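PDB 4CHJ: IMC sub-compartment protein ISP3 from Toxoplasma gondii, which probably acts in parasite replication as a pleckstrin homology-fold protein of an inner membrane complex sub-compartment. Local coordinates for residues R41-L51 / I124-D133. Residues are numbered along the deposited sequence; the frame is centred on the assembly and turned at random.
Sequences RYEAGDTMEVL and IAFSFKDITD
Met48 of strand 46-51 lays its methyl end on the Phe126 ring, and its CB touches CE2 of Phe128. The same CB lies 3.6 Å from Ser127 O. Chi1 of 33° puts CG between the backbone N and the carbonyl carbon, and bends at chi2 and chi3 then bring CE over Phe126. SD stands above that ring at a distance, in a Met-aromatic contact. CE comes down 3.4 Å from Phe126 CG, as a CH-pi contact over the face. Val50 CG2 meets Phe126 CE1 at 3.6 Å.

The backbones pair antiparallel. Ser127 N gives a nearly straight bond to Glu49 O (2.8 Å), and Glu49 N returns one to Ser127 O.

Toward the helix ends, Phe128 turns its edge toward the face of Tyr42, with planes at 83°. The Tyr42 hydroxyl donates to Thr47 O. Arg41 grips Asp133 end-on: NH2 meets the syn lone pair of OD1 at 2.7 Å, and NH1 donates to OD2 from 27° out of the carboxylate plane.

Strand 46-51 lies between strands 57-65 and 123-127 in the PH-fold sheet. Phe137 of helix 131-149 packs on Phe126 and Phe128. The Arg41-Asp133 salt bridge joins the end of helix 32-44 to the start of helix 131-149, and Asp46 at the start of strand 46-51 shares the guanidinium through NH1.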
loop_
_atom_site.group_PDB
_atom_site.type_symbol
_atom_site.label_atom_id
_atom_site.label_comp_id
_atom_site.label_asym_id
_atom_site.label_seq_id
_atom_site.Cartn_x
_atom_site.Cartn_y
_atom_site.Cartn_z
ATOM N N ARG A 41 -12.035 -4.204 7.148
ATOM C CA ARG A 41 -12.119 -2.740 7.118
ATOM C C ARG A 41 -11.973 -2.094 5.747
ATOM O O ARG A 41 -12.790 -1.240 5.360
ATOM C CB ARG A 41 -11.090 -2.150 8.050
ATOM C CG ARG A 41 -11.535 -2.251 9.477
ATOM C CD ARG A 41 -10.721 -1.369 10.371
ATOM N NE ARG A 41 -9.431 -1.977 10.660
ATOM C CZ ARG A 41 -8.259 -1.401 10.420
ATOM N NH1 ARG A 41 -8.195 -0.192 9.867
ATOM N NH2 ARG A 41 -7.147 -2.028 10.771
ATOM N N TYR A 42 -10.942 -2.487 5.009
ATOM C CA TYR A 42 -10.626 -1.803 3.742
ATOM C C TYR A 42 -11.444 -2.328 2.569
ATOM O O TYR A 42 -11.683 -1.603 1.596
ATOM C CB TYR A 42 -9.115 -1.848 3.467
ATOM C CG TYR A 42 -8.389 -0.804 4.308
ATOM C CD1 TYR A 42 -8.421 0.548 3.948
ATOM C CD2 TYR A 42 -7.797 -1.142 5.525
ATOM C CE1 TYR A 42 -7.830 1.518 4.745
ATOM C CE2 TYR A 42 -7.195 -0.173 6.326
ATOM C CZ TYR A 42 -7.221 1.155 5.930
ATOM O OH TYR A 42 -6.626 2.112 6.713
ATOM N N GLU A 43 -11.919 -3.567 2.680
ATOM C CA GLU A 43 -12.960 -4.058 1.773
ATOM C C GLU A 43 -14.238 -3.241 1.959
ATOM O O GLU A 43 -14.942 -2.932 0.987
ATOM C CB GLU A 43 -13.236 -5.545 2.020
ATOM C CG GLU A 43 -12.244 -6.470 1.324
ATOM C CD GLU A 43 -12.492 -7.955 1.597
ATOM O OE1 GLU A 43 -13.057 -8.294 2.667
ATOM O OE2 GLU A 43 -12.092 -8.786 0.743
ATOM N N ALA A 44 -14.510 -2.862 3.210
ATOM C CA ALA A 44 -15.605 -1.937 3.516
ATOM C C ALA A 44 -15.286 -0.520 3.042
ATOM O O ALA A 44 -16.182 0.253 2.714
ATOM C CB ALA A 44 -15.887 -1.932 5.018
ATOM N N GLY A 45 -14.007 -0.180 3.012
ATOM C CA GLY A 45 -13.611 1.192 2.779
ATOM C C GLY A 45 -13.155 1.809 4.072
ATOM O O GLY A 45 -13.912 1.901 5.031
ATOM N N ASP A 46 -11.894 2.199 4.127
ATOM C CA ASP A 46 -11.373 2.824 5.337
ATOM C C ASP A 46 -10.276 3.833 4.976
ATOM O O ASP A 46 -9.812 3.886 3.833
ATOM C CB ASP A 46 -10.876 1.749 6.323
ATOM C CG ASP A 46 -10.643 2.290 7.725
ATOM O OD1 ASP A 46 -11.274 3.303 8.095
ATOM O OD2 ASP A 46 -9.810 1.711 8.455
ATOM N N THR A 47 -9.921 4.656 5.957
ATOM C CA THR A 47 -9.201 5.894 5.750
ATOM C C THR A 47 -7.689 5.633 5.776
ATOM O O THR A 47 -7.212 4.801 6.566
ATOM C CB THR A 47 -9.594 6.923 6.844
ATOM O OG1 THR A 47 -10.796 7.608 6.454
ATOM C CG2 THR A 47 -8.496 7.942 7.073
ATOM N N MET A 48 -6.966 6.281 4.851
ATOM C CA MET A 48 -5.501 6.362 4.883
ATOM C C MET A 48 -5.049 7.681 4.233
ATOM O O MET A 48 -5.878 8.557 3.951
ATOM C CB MET A 48 -4.892 5.166 4.163
ATOM C CG MET A 48 -5.731 4.682 2.991
ATOM S SD MET A 48 -5.750 5.863 1.625
ATOM C CE MET A 48 -4.024 5.761 1.129
ATOM N N GLU A 49 -3.741 7.842 4.045
ATOM C CA GLU A 49 -3.189 9.043 3.394
ATOM C C GLU A 49 -2.326 8.685 2.208
ATOM O O GLU A 49 -1.494 7.784 2.287
ATOM C CB GLU A 49 -2.315 9.823 4.367
ATOM C CG GLU A 49 -3.062 10.575 5.429
ATOM C CD GLU A 49 -2.127 11.132 6.474
ATOM O OE1 GLU A 49 -0.920 10.789 6.441
ATOM O OE2 GLU A 49 -2.592 11.930 7.312
ATOM N N VAL A 50 -2.440 9.474 1.149
ATOM C CA VAL A 50 -1.547 9.353 0.014
ATOM C C VAL A 50 -0.472 10.431 0.095
ATOM O O VAL A 50 -0.776 11.617 0.144
ATOM C CB VAL A 50 -2.308 9.522 -1.308
ATOM C CG1 VAL A 50 -1.343 9.555 -2.480
ATOM C CG2 VAL A 50 -3.328 8.412 -1.475
ATOM N N LEU A 51 0.784 10.002 0.129
ATOM C CA LEU A 51 1.925 10.909 0.127
ATOM C C LEU A 51 2.215 11.469 -1.257
ATOM O O LEU A 51 1.984 10.805 -2.261
ATOM C CB LEU A 51 3.169 10.208 0.666
ATOM C CG LEU A 51 3.062 9.626 2.071
ATOM C CD1 LEU A 51 4.441 9.471 2.685
ATOM C CD2 LEU A 51 2.176 10.500 2.941
ATOM N N ILE A 124 3.952 5.110 -5.673
ATOM C CA ILE A 124 2.931 5.756 -4.876
ATOM C C ILE A 124 3.205 5.402 -3.453
ATOM O O ILE A 124 3.677 4.305 -3.171
ATOM C CB ILE A 124 1.540 5.238 -5.244
ATOM C CG1 ILE A 124 1.375 5.262 -6.783
ATOM C CG2 ILE A 124 0.469 6.066 -4.536
ATOM C CD1 ILE A 124 0.079 4.668 -7.286
ATOM N N ALA A 125 2.936 6.324 -2.549
ATOM C CA ALA A 125 3.120 6.052 -1.152
ATOM C C ALA A 125 1.814 6.262 -0.434
ATOM O O ALA A 125 1.185 7.338 -0.573
ATOM C CB ALA A 125 4.200 6.947 -0.566
ATOM N N PHE A 126 1.392 5.209 0.292
ATOM C CA PHE A 126 0.292 5.276 1.267
ATOM C C PHE A 126 0.872 5.277 2.684
ATOM O O PHE A 126 1.807 4.554 2.973
ATOM C CB PHE A 126 -0.621 4.049 1.118
ATOM C CG PHE A 126 -1.439 4.035 -0.150
ATOM C CD1 PHE A 126 -1.442 5.122 -1.023
ATOM C CD2 PHE A 126 -2.224 2.942 -0.459
ATOM C CE1 PHE A 126 -2.209 5.106 -2.174
ATOM C CE2 PHE A 126 -3.002 2.927 -1.599
ATOM C CZ PHE A 126 -2.998 4.017 -2.457
ATOM N N SER A 127 0.296 6.098 3.546
ATOM C CA SER A 127 0.609 6.115 4.952
ATOM C C SER A 127 -0.616 5.647 5.754
ATOM O O SER A 127 -1.742 6.121 5.538
ATOM C CB SER A 127 0.996 7.521 5.389
ATOM O OG SER A 127 1.357 7.528 6.760
ATOM N N PHE A 128 -0.402 4.669 6.629
ATOM C CA PHE A 128 -1.517 4.032 7.351
ATOM C C PHE A 128 -1.501 4.446 8.791
ATOM O O PHE A 128 -0.502 5.006 9.278
ATOM C CB PHE A 128 -1.452 2.504 7.238
ATOM C CG PHE A 128 -1.791 1.998 5.872
ATOM C CD1 PHE A 128 -0.806 1.918 4.893
ATOM C CD2 PHE A 128 -3.115 1.764 5.520
ATOM C CE1 PHE A 128 -1.128 1.536 3.617
ATOM C CE2 PHE A 128 -3.439 1.374 4.243
ATOM C CZ PHE A 128 -2.448 1.281 3.285
ATOM N N LYS A 129 -2.616 4.183 9.480
ATOM C CA LYS A 129 -2.884 4.829 10.758
ATOM C C LYS A 129 -1.953 4.251 11.838
ATOM O O LYS A 129 -1.633 4.927 12.806
ATOM C CB LYS A 129 -4.362 4.687 11.133
ATOM C CG LYS A 129 -4.736 5.400 12.422
ATOM C CD LYS A 129 -6.226 5.291 12.761
ATOM C CE LYS A 129 -6.547 5.999 14.074
ATOM N NZ LYS A 129 -8.003 5.897 14.410
ATOM N N ASP A 130 -1.457 3.033 11.610
ATOM C CA ASP A 130 -0.454 2.416 12.482
ATOM C C ASP A 130 0.394 1.387 11.711
ATOM O O ASP A 130 0.111 1.082 10.552
ATOM C CB ASP A 130 -1.145 1.732 13.676
ATOM C CG ASP A 130 -2.079 0.603 13.251
ATOM O OD1 ASP A 130 -1.825 -0.031 12.217
ATOM O OD2 ASP A 130 -3.071 0.353 13.948
ATOM N N ILE A 131 1.381 0.814 12.393
ATOM C CA ILE A 131 2.399 -0.019 11.762
ATOM C C ILE A 131 1.789 -1.302 11.256
ATOM O O ILE A 131 2.112 -1.789 10.166
ATOM C CB ILE A 131 3.511 -0.381 12.755
ATOM C CG1 ILE A 131 4.124 0.894 13.333
ATOM C CG2 ILE A 131 4.581 -1.208 12.060
ATOM C CD1 ILE A 131 5.438 0.702 14.076
ATOM N N THR A 132 0.929 -1.854 12.092
ATOM C CA THR A 132 0.241 -3.082 11.829
ATOM C C THR A 132 -0.520 -3.024 10.520
ATOM O O THR A 132 -0.428 -3.939 9.687
ATOM C CB THR A 132 -0.755 -3.337 12.976
ATOM O OG1 THR A 132 -0.017 -3.699 14.154
ATOM C CG2 THR A 132 -1.794 -4.431 12.604
ATOM N N ASP A 133 -1.328 -1.986 10.379
ATOM C CA ASP A 133 -2.054 -1.723 9.143
ATOM C C ASP A 133 -1.133 -1.614 7.931
ATOM O O ASP A 133 -1.439 -2.133 6.855
ATOM C CB ASP A 133 -2.878 -0.453 9.289
ATOM C CG ASP A 133 -4.203 -0.704 9.977
ATOM O OD1 ASP A 133 -4.456 -1.871 10.373
ATOM O OD2 ASP A 133 -5.018 0.233 10.071
#